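Local coordinates for protein type II restriction enzyme MspI (Moraxella sp., PDB 1SA3) that recognises the palindromic double-stranded DNA sequence 5'-CCGG-3' and cleaves it after the first cytosine, leaving fragments with terminal 5'-phosphates, at residues Ser95-Ala100 with Ala129-Glu134; Lys123-Ile128 with Gly244-Tyr249; Thr218-Asn221 with Ser227-Ile230; Thr248-Ser251 with Lys256-Gln259. All blocks are in the same frame, centred on the assembly; numbering follows the deposited sequence.

Interaction 1 of 4, residues Ser95-Ala100 with Ala129-Glu134; sequences SPKTDA and AEYDVE. With NA (sodium ion), chain G; nucleotides of chain A.
Lys97 reaches across to Ala129 and Tyr131, joining the loop before strand 100-106 of the PDDEXK nuclease core to the end of strand 127-131, an outer strand of a small three-stranded sheet that meets the DNA. The packing is done by the end of the lysine chain. Its CE lies 3.3 Å from Tyr131 OH, and its NZ sits 3.7 Å from Ala129 CB. A bend at chi2 (-70°) brings CE to the hydroxyl, the two side chains coming from opposite directions; that hydroxyl has its hydrogen-bond partner elsewhere, at Cys186 O.

The polar link runs through water. Lys97 NZ donates to one molecule at 2.9 Å, which also lies within hydrogen-bonding distance of Glu130 O and of OP2 of DC4 of chain A, so a lysine, a strand carbonyl and a backbone phosphate gather round a single solvent site.

Metal binding belongs to the far end of 95-100, where Asp99 and Ala100 form a classic beta bulge against Leu116. Glu35 and Asp84 complete the protein's share of the sodium site. Asp99 contributes in two ways: its carbonyl O binds the sodium ion directly at 2.7 Å, while its OD1 accepts, at 2.8 Å, from a water that is itself a sodium ligand.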
# COMPACT_ATOMS: atom_id res chain seq x y z
N SER E 95 -1.02 2.31 -14.15
CA SER E 95 -1.82 3.30 -13.43
C SER E 95 -1.18 3.64 -12.09
O SER E 95 -0.69 2.77 -11.38
CB SER E 95 -3.23 2.76 -13.19
OG SER E 95 -3.87 2.46 -14.41
N PRO E 96 -1.17 4.93 -11.73
CA PRO E 96 -0.59 5.36 -10.46
C PRO E 96 -1.19 4.57 -9.30
O PRO E 96 -2.36 4.18 -9.35
CB PRO E 96 -0.97 6.84 -10.39
CG PRO E 96 -0.92 7.25 -11.83
CD PRO E 96 -1.64 6.10 -12.50
N LYS E 97 -0.38 4.34 -8.28
CA LYS E 97 -0.79 3.59 -7.09
C LYS E 97 -1.55 4.45 -6.06
O LYS E 97 -1.83 4.00 -4.95
CB LYS E 97 0.42 2.97 -6.40
CG LYS E 97 1.20 2.00 -7.27
CD LYS E 97 0.41 0.72 -7.52
CE LYS E 97 1.19 -0.25 -8.39
NZ LYS E 97 0.30 -1.01 -9.31
N THR E 98 -1.90 5.67 -6.44
CA THR E 98 -2.60 6.56 -5.52
C THR E 98 -4.10 6.36 -5.52
O THR E 98 -4.77 6.57 -6.54
CB THR E 98 -2.27 8.03 -5.86
OG1 THR E 98 -0.84 8.21 -5.81
CG2 THR E 98 -2.92 8.97 -4.86
N ASP E 99 -4.64 5.95 -4.37
CA ASP E 99 -6.08 5.71 -4.24
C ASP E 99 -6.86 6.94 -3.83
O ASP E 99 -8.04 7.07 -4.15
CB ASP E 99 -6.35 4.62 -3.20
CG ASP E 99 -5.89 3.25 -3.65
OD1 ASP E 99 -6.12 2.91 -4.82
OD2 ASP E 99 -5.30 2.51 -2.83
N ALA E 100 -6.20 7.84 -3.11
CA ALA E 100 -6.85 9.05 -2.62
C ALA E 100 -5.80 10.01 -2.08
O ALA E 100 -4.64 9.64 -1.92
CB ALA E 100 -7.82 8.70 -1.50
N ALA E 129 0.94 -5.44 -6.08
CA ALA E 129 0.99 -5.16 -7.52
C ALA E 129 1.47 -6.35 -8.32
O ALA E 129 1.98 -7.33 -7.78
CB ALA E 129 1.91 -3.97 -7.78
N GLU E 130 1.28 -6.26 -9.64
CA GLU E 130 1.73 -7.29 -10.55
C GLU E 130 2.44 -6.59 -11.71
O GLU E 130 2.01 -5.53 -12.16
CB GLU E 130 0.54 -8.13 -11.05
CG GLU E 130 -0.55 -7.35 -11.77
CD GLU E 130 -1.62 -8.28 -12.32
OE1 GLU E 130 -2.27 -9.00 -11.53
OE2 GLU E 130 -1.80 -8.29 -13.56
N TYR E 131 3.55 -7.18 -12.16
CA TYR E 131 4.31 -6.56 -13.24
C TYR E 131 5.04 -7.59 -14.08
O TYR E 131 5.29 -8.70 -13.64
CB TYR E 131 5.39 -5.62 -12.70
CG TYR E 131 4.98 -4.57 -11.69
CD1 TYR E 131 5.29 -4.73 -10.34
CD2 TYR E 131 4.36 -3.39 -12.09
CE1 TYR E 131 5.00 -3.73 -9.42
CE2 TYR E 131 4.06 -2.38 -11.17
CZ TYR E 131 4.39 -2.57 -9.84
OH TYR E 131 4.12 -1.59 -8.91
N ASP E 132 5.41 -7.19 -15.30
CA ASP E 132 6.20 -8.06 -16.15
C ASP E 132 7.64 -7.75 -15.74
O ASP E 132 7.95 -6.64 -15.32
CB ASP E 132 6.02 -7.71 -17.62
CG ASP E 132 6.94 -8.51 -18.50
OD1 ASP E 132 6.72 -9.73 -18.63
OD2 ASP E 132 7.90 -7.92 -19.06
N VAL E 133 8.52 -8.74 -15.87
CA VAL E 133 9.92 -8.56 -15.50
C VAL E 133 10.58 -7.33 -16.13
O VAL E 133 11.31 -6.61 -15.46
CB VAL E 133 10.73 -9.83 -15.88
CG1 VAL E 133 10.66 -10.05 -17.39
CG2 VAL E 133 12.17 -9.69 -15.41
N GLU E 134 10.33 -7.08 -17.41
CA GLU E 134 10.96 -5.94 -18.08
C GLU E 134 10.54 -4.60 -17.47
O GLU E 134 11.33 -3.66 -17.39
CB GLU E 134 10.63 -5.95 -19.57
CG GLU E 134 11.18 -7.16 -20.34
CD GLU E 134 12.70 -7.16 -20.45
OE1 GLU E 134 13.33 -6.11 -20.18
OE2 GLU E 134 13.27 -8.21 -20.81
NA NA G . -9.88 5.27 -4.85
P DC A 4 -2.94 -2.87 -12.60
OP1 DC A 4 -2.64 -1.42 -12.60
OP2 DC A 4 -1.86 -3.85 -12.37
O5' DC A 4 -4.07 -3.10 -11.51
C5' DC A 4 -5.24 -2.30 -11.53
C4' DC A 4 -6.13 -2.68 -10.38
O4' DC A 4 -6.74 -3.96 -10.67
C3' DC A 4 -5.39 -2.84 -9.04
O3' DC A 4 -6.08 -2.10 -8.03
C2' DC A 4 -5.40 -4.34 -8.80
C1' DC A 4 -6.63 -4.82 -9.55
N1 DC A 4 -6.54 -6.20 -10.06
C2 DC A 4 -7.66 -7.06 -9.94
O2 DC A 4 -8.71 -6.62 -9.43
N3 DC A 4 -7.56 -8.33 -10.36
C4 DC A 4 -6.42 -8.78 -10.90
N4 DC A 4 -6.36 -10.05 -11.28
C5 DC A 4 -5.28 -7.93 -11.05
C6 DC A 4 -5.38 -6.66 -10.62
P DC A 3 -2.04 -6.23 -18.39
OP1 DC A 3 -1.19 -5.12 -18.86
OP2 DC A 3 -1.42 -7.54 -18.06
O5' DC A 3 -2.84 -5.71 -17.13
C5' DC A 3 -3.67 -4.56 -17.25
C4' DC A 3 -4.39 -4.28 -15.96
O4' DC A 3 -5.49 -5.20 -15.78
C3' DC A 3 -3.53 -4.35 -14.69
O3' DC A 3 -3.74 -3.14 -13.96
C2' DC A 3 -4.06 -5.57 -13.96
C1' DC A 3 -5.51 -5.68 -14.44
N1 DC A 3 -6.10 -7.03 -14.48
C2 DC A 3 -7.37 -7.26 -13.91
O2 DC A 3 -7.95 -6.32 -13.34
N3 DC A 3 -7.92 -8.49 -13.99
C4 DC A 3 -7.27 -9.47 -14.60
N4 DC A 3 -7.85 -10.67 -14.67
C5 DC A 3 -5.97 -9.28 -15.18
C6 DC A 3 -5.43 -8.06 -15.09
O HOH W 1 0.82 -3.28 -11.12
O HOH W 2 -8.91 3.08 -5.05
O HOH W 3 -8.94 5.56 -6.92

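Interaction 2 of 4, residues Lys123-Ile128 with Gly244-Tyr249; sequences KKKVSI and GLNWTY. With nucleotides of chain B; nucleotides of chain A.
Lys125 leans over Asn246 and Gly244, bridging the loop that leads into strand 127-131 and the beginning of strand 246-249. These are the two outer strands of a three-stranded antiparallel sheet, with 258-261 running between them, so the contact is made largely by side chains, without backbone pairing between the two. Followed outward, the lysine first passes CB and then CG alongside the end of the Asn246 side chain; the two side chains cross at roughly a right angle. Bends at chi2 (77°) and chi4 (-48°) then fold the chain so that NZ comes to 3.4 Å from Gly244 O. The firm partner of the ammonium group is Glu232, on helix 222-234, with which it forms a salt bridge.

Further along, Ile128 CD1 touches Leu245 CD2 at 3.8 Å, again with the chains crossing, and Val187 and Cys186 of helix 179-188 continue this apolar patch. Beyond it the same two strands turn polar groups to the DNA. Ser127 OG donates to N7 of DG6 of chain A at 2.8 Å, and Thr248 OG1 accepts from N4 of DC4 of chain B at 2.9 Å.

The chemistry is therefore divided along the chain: an aliphatic contact joins the two segments, and the lysine charge is paired with helix 222-234, while hydroxyls next to them address both DNA strands, a serine as donor to a guanine and a threonine as acceptor from a cytosine.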
# COMPACT_ATOMS: atom_id res chain seq x y z
N LYS E 123 -5.13 -10.62 6.33
CA LYS E 123 -3.75 -11.03 6.57
C LYS E 123 -2.79 -9.84 6.75
O LYS E 123 -3.16 -8.68 6.52
CB LYS E 123 -3.24 -11.88 5.41
CG LYS E 123 -4.18 -13.00 4.97
CD LYS E 123 -4.33 -14.04 6.05
CE LYS E 123 -5.18 -15.20 5.58
NZ LYS E 123 -5.23 -16.29 6.60
N LYS E 124 -1.55 -10.15 7.14
CA LYS E 124 -0.50 -9.14 7.34
C LYS E 124 0.09 -8.72 6.00
O LYS E 124 0.56 -7.60 5.84
CB LYS E 124 0.62 -9.70 8.21
CG LYS E 124 0.24 -10.03 9.64
CD LYS E 124 1.45 -10.54 10.40
CE LYS E 124 1.16 -10.75 11.87
NZ LYS E 124 2.41 -11.09 12.61
N LYS E 125 0.09 -9.65 5.05
CA LYS E 125 0.61 -9.39 3.72
C LYS E 125 -0.51 -9.59 2.69
O LYS E 125 -1.32 -10.51 2.80
CB LYS E 125 1.77 -10.34 3.39
CG LYS E 125 3.17 -9.77 3.66
CD LYS E 125 3.54 -9.78 5.13
CE LYS E 125 4.89 -9.09 5.35
NZ LYS E 125 5.92 -9.55 4.39
N VAL E 126 -0.55 -8.71 1.70
CA VAL E 126 -1.56 -8.78 0.66
C VAL E 126 -0.95 -8.25 -0.63
O VAL E 126 0.04 -7.51 -0.61
CB VAL E 126 -2.78 -7.93 1.04
CG1 VAL E 126 -2.37 -6.46 1.13
CG2 VAL E 126 -3.90 -8.14 0.03
N SER E 127 -1.53 -8.65 -1.75
CA SER E 127 -1.05 -8.23 -3.06
C SER E 127 -0.88 -6.72 -3.15
O SER E 127 -1.80 -5.97 -2.82
CB SER E 127 -2.02 -8.70 -4.14
OG SER E 127 -2.19 -10.11 -4.08
N ILE E 128 0.30 -6.28 -3.58
CA ILE E 128 0.55 -4.85 -3.75
C ILE E 128 0.62 -4.48 -5.23
O ILE E 128 0.39 -3.32 -5.58
CB ILE E 128 1.87 -4.41 -3.09
CG1 ILE E 128 2.99 -5.38 -3.44
CG2 ILE E 128 1.66 -4.28 -1.58
CD1 ILE E 128 4.34 -5.00 -2.84
N GLY E 244 12.03 -8.70 1.29
CA GLY E 244 11.00 -8.71 2.31
C GLY E 244 9.59 -8.77 1.73
O GLY E 244 8.60 -8.78 2.45
N LEU E 245 9.52 -8.78 0.40
CA LEU E 245 8.24 -8.88 -0.28
C LEU E 245 8.06 -10.35 -0.62
O LEU E 245 9.05 -11.08 -0.72
CB LEU E 245 8.26 -8.06 -1.58
CG LEU E 245 8.45 -6.55 -1.43
CD1 LEU E 245 8.51 -5.91 -2.81
CD2 LEU E 245 7.30 -5.96 -0.62
N ASN E 246 6.82 -10.79 -0.79
CA ASN E 246 6.57 -12.17 -1.15
C ASN E 246 6.39 -12.22 -2.66
O ASN E 246 5.48 -11.58 -3.19
CB ASN E 246 5.31 -12.70 -0.46
CG ASN E 246 5.35 -12.49 1.05
OD1 ASN E 246 5.08 -11.40 1.55
ND2 ASN E 246 5.71 -13.54 1.77
N TRP E 247 7.26 -12.96 -3.34
CA TRP E 247 7.20 -13.09 -4.79
C TRP E 247 6.31 -14.26 -5.22
O TRP E 247 6.51 -15.39 -4.77
CB TRP E 247 8.61 -13.34 -5.36
CG TRP E 247 9.58 -12.21 -5.23
CD1 TRP E 247 9.63 -11.27 -4.24
CD2 TRP E 247 10.71 -11.95 -6.09
NE1 TRP E 247 10.72 -10.44 -4.43
CE2 TRP E 247 11.39 -10.83 -5.55
CE3 TRP E 247 11.20 -12.55 -7.25
CZ2 TRP E 247 12.55 -10.31 -6.15
CZ3 TRP E 247 12.35 -12.03 -7.84
CH2 TRP E 247 13.01 -10.92 -7.28
N THR E 248 5.34 -14.00 -6.08
CA THR E 248 4.49 -15.08 -6.56
C THR E 248 4.00 -14.73 -7.96
O THR E 248 4.63 -13.94 -8.66
CB THR E 248 3.32 -15.36 -5.57
OG1 THR E 248 2.52 -16.44 -6.06
CG2 THR E 248 2.47 -14.12 -5.37
N TYR E 249 2.89 -15.31 -8.41
CA TYR E 249 2.43 -15.01 -9.76
C TYR E 249 1.03 -14.42 -9.87
O TYR E 249 0.17 -14.65 -9.01
CB TYR E 249 2.53 -16.25 -10.66
CG TYR E 249 1.42 -17.27 -10.50
CD1 TYR E 249 1.46 -18.24 -9.49
CD2 TYR E 249 0.33 -17.28 -11.36
CE1 TYR E 249 0.44 -19.20 -9.37
CE2 TYR E 249 -0.69 -18.21 -11.24
CZ TYR E 249 -0.63 -19.17 -10.25
OH TYR E 249 -1.65 -20.09 -10.16
P DC B 5 -3.03 -24.84 -8.82
OP1 DC B 5 -3.75 -26.14 -8.78
OP2 DC B 5 -2.18 -24.51 -9.98
O5' DC B 5 -4.16 -23.72 -8.73
C5' DC B 5 -3.85 -22.39 -8.34
C4' DC B 5 -5.09 -21.70 -7.83
O4' DC B 5 -4.67 -20.58 -7.02
C3' DC B 5 -6.03 -21.14 -8.91
O3' DC B 5 -7.40 -21.45 -8.63
C2' DC B 5 -5.81 -19.64 -8.83
C1' DC B 5 -5.36 -19.42 -7.40
N1 DC B 5 -4.44 -18.28 -7.26
C2 DC B 5 -4.83 -17.22 -6.46
O2 DC B 5 -5.89 -17.31 -5.84
N3 DC B 5 -4.04 -16.12 -6.39
C4 DC B 5 -2.88 -16.08 -7.06
N4 DC B 5 -2.15 -14.97 -6.97
C5 DC B 5 -2.44 -17.17 -7.86
C6 DC B 5 -3.24 -18.25 -7.93
P DC B 4 3.56 -24.31 -7.16
OP1 DC B 4 3.72 -25.74 -7.55
OP2 DC B 4 4.13 -23.25 -8.03
O5' DC B 4 2.01 -24.02 -6.95
C5' DC B 4 1.24 -24.87 -6.10
C4' DC B 4 -0.21 -24.45 -6.09
O4' DC B 4 -0.36 -23.21 -5.36
C3' DC B 4 -0.86 -24.22 -7.46
O3' DC B 4 -2.20 -24.73 -7.44
C2' DC B 4 -0.89 -22.70 -7.56
C1' DC B 4 -1.16 -22.33 -6.12
N1 DC B 4 -0.82 -20.94 -5.76
C2 DC B 4 -1.78 -20.17 -5.10
O2 DC B 4 -2.86 -20.69 -4.80
N3 DC B 4 -1.50 -18.87 -4.81
C4 DC B 4 -0.32 -18.35 -5.15
N4 DC B 4 -0.09 -17.06 -4.86
C5 DC B 4 0.69 -19.13 -5.79
C6 DC B 4 0.40 -20.41 -6.07
P DG A 6 -7.77 -4.84 -1.43
OP1 DG A 6 -8.26 -3.93 -0.36
OP2 DG A 6 -6.30 -5.02 -1.63
O5' DG A 6 -8.40 -6.29 -1.23
C5' DG A 6 -7.58 -7.42 -0.96
C4' DG A 6 -8.40 -8.68 -1.08
O4' DG A 6 -8.38 -9.03 -2.49
C3' DG A 6 -7.76 -9.87 -0.36
O3' DG A 6 -8.40 -10.21 0.86
C2' DG A 6 -7.88 -11.03 -1.32
C1' DG A 6 -8.20 -10.43 -2.68
N9 DG A 6 -6.99 -10.63 -3.48
C8 DG A 6 -5.99 -9.72 -3.75
N7 DG A 6 -4.96 -10.26 -4.36
C5 DG A 6 -5.32 -11.59 -4.54
C6 DG A 6 -4.61 -12.67 -5.14
O6 DG A 6 -3.47 -12.66 -5.64
N1 DG A 6 -5.35 -13.85 -5.12
C2 DG A 6 -6.61 -13.98 -4.58
N2 DG A 6 -7.17 -15.21 -4.65
N3 DG A 6 -7.28 -12.99 -4.02
C4 DG A 6 -6.59 -11.83 -4.03

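Interaction 3 of 4, residues Thr218-Asn221 with Ser227-Ile230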
# COMPACT_ATOMS: atom_id res chain seq x y z
N THR E 218 -2.80 -0.07 10.12
CA THR E 218 -1.38 0.21 10.18
C THR E 218 -1.15 1.24 9.08
O THR E 218 -1.65 1.08 7.97
CB THR E 218 -0.56 -1.07 9.92
OG1 THR E 218 -0.81 -2.02 10.97
CG2 THR E 218 0.91 -0.75 9.91
N ILE E 219 -0.43 2.31 9.41
CA ILE E 219 -0.16 3.38 8.45
C ILE E 219 1.33 3.68 8.46
O ILE E 219 1.88 4.12 9.48
CB ILE E 219 -0.96 4.67 8.81
CG1 ILE E 219 -2.46 4.34 8.83
CG2 ILE E 219 -0.68 5.78 7.79
CD1 ILE E 219 -3.37 5.53 9.09
N LYS E 220 1.98 3.44 7.33
CA LYS E 220 3.42 3.66 7.22
C LYS E 220 3.81 4.62 6.10
O LYS E 220 3.24 4.56 5.02
CB LYS E 220 4.10 2.32 6.93
CG LYS E 220 3.98 1.27 8.03
CD LYS E 220 5.03 1.46 9.11
CE LYS E 220 5.04 0.27 10.07
NZ LYS E 220 6.14 0.34 11.08
N ASN E 221 4.77 5.51 6.36
CA ASN E 221 5.26 6.36 5.27
C ASN E 221 6.18 5.42 4.47
O ASN E 221 6.55 4.34 4.97
CB ASN E 221 6.04 7.59 5.80
CG ASN E 221 7.20 7.23 6.72
OD1 ASN E 221 8.08 6.45 6.36
ND2 ASN E 221 7.20 7.80 7.92
N SER E 227 12.17 0.27 5.24
CA SER E 227 13.03 -0.20 6.33
C SER E 227 12.49 -1.50 6.90
O SER E 227 13.25 -2.43 7.17
CB SER E 227 13.11 0.85 7.44
OG SER E 227 13.74 2.03 6.97
N ASP E 228 11.17 -1.57 7.10
CA ASP E 228 10.56 -2.77 7.65
C ASP E 228 10.79 -3.98 6.75
O ASP E 228 11.15 -5.05 7.23
CB ASP E 228 9.05 -2.58 7.86
CG ASP E 228 8.73 -1.57 8.95
OD1 ASP E 228 9.61 -1.27 9.78
OD2 ASP E 228 7.58 -1.08 8.98
N ARG E 229 10.57 -3.81 5.45
CA ARG E 229 10.76 -4.89 4.48
C ARG E 229 12.24 -5.31 4.43
O ARG E 229 12.54 -6.50 4.39
CB ARG E 229 10.30 -4.46 3.08
CG ARG E 229 8.82 -4.11 2.97
CD ARG E 229 7.92 -5.34 3.12
NE ARG E 229 7.86 -5.84 4.48
CZ ARG E 229 7.25 -5.22 5.49
NH1 ARG E 229 6.64 -4.06 5.28
NH2 ARG E 229 7.24 -5.76 6.70
N ILE E 230 13.14 -4.33 4.43
CA ILE E 230 14.59 -4.60 4.39
C ILE E 230 15.00 -5.42 5.61
O ILE E 230 15.79 -6.36 5.50
CB ILE E 230 15.43 -3.29 4.41
CG1 ILE E 230 15.25 -2.53 3.09
CG2 ILE E 230 16.92 -3.61 4.62
CD1 ILE E 230 15.79 -3.25 1.88
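Lys220 NZ and Asp228 OD2 stand 2.9 Å apart in a salt bridge whose hydrogen-bond component is weak. The contact is one-sided at the carboxylate: OD2 does the touching, while OD1 remains 4.0 Å from the same nitrogen. The lysine chain does not meet the oxygen with its ammonium group alone, for CE passes at 3.1 Å from OD2 and CD at 3.6 Å. OD2 thus rests beside the last part of the chain, and this placement is in keeping with the poor direction of the N-H bond.

The two side chains approach from opposite directions. Lys220 leaves the strand with CG beside its backbone N and anti to the carbonyl carbon (chi1 -64°), bends at chi2 (-84°), and then runs extended to NZ. Asp228 has the same kind of first torsion, which carries its carboxylate out from the helix to meet it.

In the fold this is a strand followed directly by a helix: strand 213-221, at the edge of the five-stranded mixed sheet, gives way to helix 222-234. Asn221 occupies the N-cap position at the junction, its OD1 accepting from Asp224 N, and its ND2 reaches back to Ala69 O on helix 57-69. The lysine and aspartate therefore bridge strand and helix at the surface, both of them partly exposed, with the nearest atom about 12 Å from the bound nucleic acid. The next residue, Arg229, is engaged within its own helix, in a salt bridge with Glu232 and a cation-pi contact with Tyr225.

Interaction 4 of 4, residues Thr248-Ser251 with Lys256-Gln259. With nucleotides of chain B.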
# COMPACT_ATOMS: atom_id res chain seq x y z
N THR E 248 5.34 -14.00 -6.08
CA THR E 248 4.49 -15.08 -6.56
C THR E 248 4.00 -14.73 -7.96
O THR E 248 4.63 -13.94 -8.66
CB THR E 248 3.32 -15.36 -5.57
OG1 THR E 248 2.52 -16.44 -6.06
CG2 THR E 248 2.47 -14.12 -5.37
N TYR E 249 2.89 -15.31 -8.41
CA TYR E 249 2.43 -15.01 -9.76
C TYR E 249 1.03 -14.42 -9.87
O TYR E 249 0.17 -14.65 -9.01
CB TYR E 249 2.53 -16.25 -10.66
CG TYR E 249 1.42 -17.27 -10.50
CD1 TYR E 249 1.46 -18.24 -9.49
CD2 TYR E 249 0.33 -17.28 -11.36
CE1 TYR E 249 0.44 -19.20 -9.37
CE2 TYR E 249 -0.69 -18.21 -11.24
CZ TYR E 249 -0.63 -19.17 -10.25
OH TYR E 249 -1.65 -20.09 -10.16
N ALA E 250 0.84 -13.64 -10.92
CA ALA E 250 -0.45 -13.01 -11.20
C ALA E 250 -1.20 -14.03 -12.04
O ALA E 250 -0.67 -14.53 -13.03
CB ALA E 250 -0.24 -11.71 -11.99
N SER E 251 -2.41 -14.37 -11.63
CA SER E 251 -3.23 -15.36 -12.33
C SER E 251 -4.17 -14.72 -13.34
O SER E 251 -4.83 -15.42 -14.11
CB SER E 251 -4.08 -16.13 -11.33
OG SER E 251 -4.86 -15.22 -10.58
N LYS E 256 2.80 -15.05 -18.64
CA LYS E 256 3.42 -15.31 -17.35
C LYS E 256 3.68 -13.92 -16.80
O LYS E 256 4.16 -13.04 -17.52
CB LYS E 256 4.74 -16.06 -17.55
CG LYS E 256 4.58 -17.42 -18.17
CD LYS E 256 3.75 -18.34 -17.29
CE LYS E 256 3.69 -19.74 -17.88
NZ LYS E 256 2.90 -20.67 -17.05
N LYS E 257 3.34 -13.69 -15.54
CA LYS E 257 3.51 -12.36 -14.96
C LYS E 257 3.73 -12.44 -13.46
O LYS E 257 3.16 -13.28 -12.77
CB LYS E 257 2.28 -11.52 -15.30
CG LYS E 257 2.36 -10.05 -14.92
CD LYS E 257 1.13 -9.30 -15.42
CE LYS E 257 1.17 -7.82 -15.04
NZ LYS E 257 -0.12 -7.14 -15.38
N MET E 258 4.56 -11.54 -12.94
CA MET E 258 4.84 -11.56 -11.51
C MET E 258 3.86 -10.77 -10.64
O MET E 258 3.26 -9.80 -11.08
CB MET E 258 6.25 -11.02 -11.26
CG MET E 258 7.32 -11.71 -12.09
SD MET E 258 8.95 -11.12 -11.65
CE MET E 258 9.29 -12.21 -10.25
N GLN E 259 3.70 -11.23 -9.40
CA GLN E 259 2.85 -10.56 -8.42
C GLN E 259 3.66 -10.47 -7.14
O GLN E 259 4.41 -11.38 -6.80
CB GLN E 259 1.57 -11.33 -8.13
CG GLN E 259 0.60 -10.53 -7.26
CD GLN E 259 -0.50 -11.39 -6.64
OE1 GLN E 259 -0.21 -12.32 -5.89
NE2 GLN E 259 -1.75 -11.07 -6.94
P DC B 5 -3.03 -24.84 -8.82
OP1 DC B 5 -3.75 -26.14 -8.78
OP2 DC B 5 -2.18 -24.51 -9.98
O5' DC B 5 -4.16 -23.72 -8.73
C5' DC B 5 -3.85 -22.39 -8.34
C4' DC B 5 -5.09 -21.70 -7.83
O4' DC B 5 -4.67 -20.58 -7.02
C3' DC B 5 -6.03 -21.14 -8.91
O3' DC B 5 -7.40 -21.45 -8.63
C2' DC B 5 -5.81 -19.64 -8.83
C1' DC B 5 -5.36 -19.42 -7.40
N1 DC B 5 -4.44 -18.28 -7.26
C2 DC B 5 -4.83 -17.22 -6.46
O2 DC B 5 -5.89 -17.31 -5.84
N3 DC B 5 -4.04 -16.12 -6.39
C4 DC B 5 -2.88 -16.08 -7.06
N4 DC B 5 -2.15 -14.97 -6.97
C5 DC B 5 -2.44 -17.17 -7.86
C6 DC B 5 -3.24 -18.25 -7.93
P DC B 4 3.56 -24.31 -7.16
OP1 DC B 4 3.72 -25.74 -7.55
OP2 DC B 4 4.13 -23.25 -8.03
O5' DC B 4 2.01 -24.02 -6.95
C5' DC B 4 1.24 -24.87 -6.10
C4' DC B 4 -0.21 -24.45 -6.09
O4' DC B 4 -0.36 -23.21 -5.36
C3' DC B 4 -0.86 -24.22 -7.46
O3' DC B 4 -2.20 -24.73 -7.44
C2' DC B 4 -0.89 -22.70 -7.56
C1' DC B 4 -1.16 -22.33 -6.12
N1 DC B 4 -0.82 -20.94 -5.76
C2 DC B 4 -1.78 -20.17 -5.10
O2 DC B 4 -2.86 -20.69 -4.80
N3 DC B 4 -1.50 -18.87 -4.81
C4 DC B 4 -0.32 -18.35 -5.15
N4 DC B 4 -0.09 -17.06 -4.86
C5 DC B 4 0.69 -19.13 -5.79
C6 DC B 4 0.40 -20.41 -6.07
P DG B 6 -8.54 -21.13 -9.72
OP1 DG B 6 -9.43 -22.32 -9.79
OP2 DG B 6 -7.96 -20.57 -10.97
O5' DG B 6 -9.38 -19.96 -9.04
C5' DG B 6 -10.03 -20.19 -7.79
C4' DG B 6 -10.86 -18.98 -7.42
O4' DG B 6 -9.97 -17.88 -7.10
C3' DG B 6 -11.78 -18.47 -8.52
O3' DG B 6 -12.99 -18.01 -7.92
C2' DG B 6 -11.02 -17.30 -9.11
C1' DG B 6 -10.31 -16.75 -7.88
N9 DG B 6 -9.08 -16.01 -8.15
C8 DG B 6 -7.97 -16.45 -8.82
N7 DG B 6 -7.03 -15.55 -8.92
C5 DG B 6 -7.55 -14.44 -8.26
C6 DG B 6 -6.99 -13.15 -8.04
O6 DG B 6 -5.89 -12.72 -8.39
N1 DG B 6 -7.87 -12.33 -7.32
C2 DG B 6 -9.12 -12.70 -6.88
N2 DG B 6 -9.81 -11.78 -6.20
N3 DG B 6 -9.65 -13.90 -7.08
C4 DG B 6 -8.81 -14.71 -7.77
O HOH W 4 1.53 -15.49 -14.51
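Thr248 and Gln259 are paired across an antiparallel beta hairpin by two backbone hydrogen bonds: Thr248 N donates to Gln259 O at 2.9 Å, and Gln259 N returns the bond to Thr248 O at 3.0 Å. One step on, Tyr249 and Met258 form a non-hydrogen-bonded pair. Ala250 N then donates to Lys257 O at 3.0 Å in a nearly straight bond (176°). A water extends the pairing outward by donating to Ala250 O and accepting from Lys257 N.

Side chains fill in round this frame. Those of Thr248 and Gln259 lie side by side and point the same way, with CG2 of the threonine 3.3 Å from Gln259 OE1. The glutamine chain is extended from its first torsion on (chi1 -172°) and runs toward the bases, where NE2 binds a guanine O6 and OE1 accepts from Lys261. Lys257 NZ pairs with Glu130 and with a DNA phosphate.

Tyr249 points away from the partner strand. Its ring lays one face over C5 of DC5 of chain B, offset toward the rim, and brings CE1 to 3.5 Å from C6 of DC4 of chain B at its edge. Nearby, Tyr249 O accepts from N4 of DC5 at 3.1 Å, and Ser251 OG donates to N7 of DG6 of chain B at 2.8 Å. A cytosine amino group thus meets a carbonyl acceptor and a guanine N7 a hydroxyl donor, consistent with reading of successive bases of the recognition sequence.

From the N terminus, the chain first passes through 95-100 beside the metal site, and interaction 1 closes when it returns at 129-134. Before that closure 123-128 has already opened interaction 2, so the two cross, sharing strand 127-131. The long loop closed by interaction 2 at 244-249 holds interaction 3 nested inside it; there 218-221 and 227-230 join the edge of the five-stranded sheet to helix 222-234, and Arg229 packs on Leu245. Interaction 4 begins on Thr248 and Tyr249, where interaction 2 ends, and closes the final hairpin. It meets interaction 1 on the neighbouring strands 127-131 and 258-261, while interaction 1 ties that sheet to the loop at the metal site.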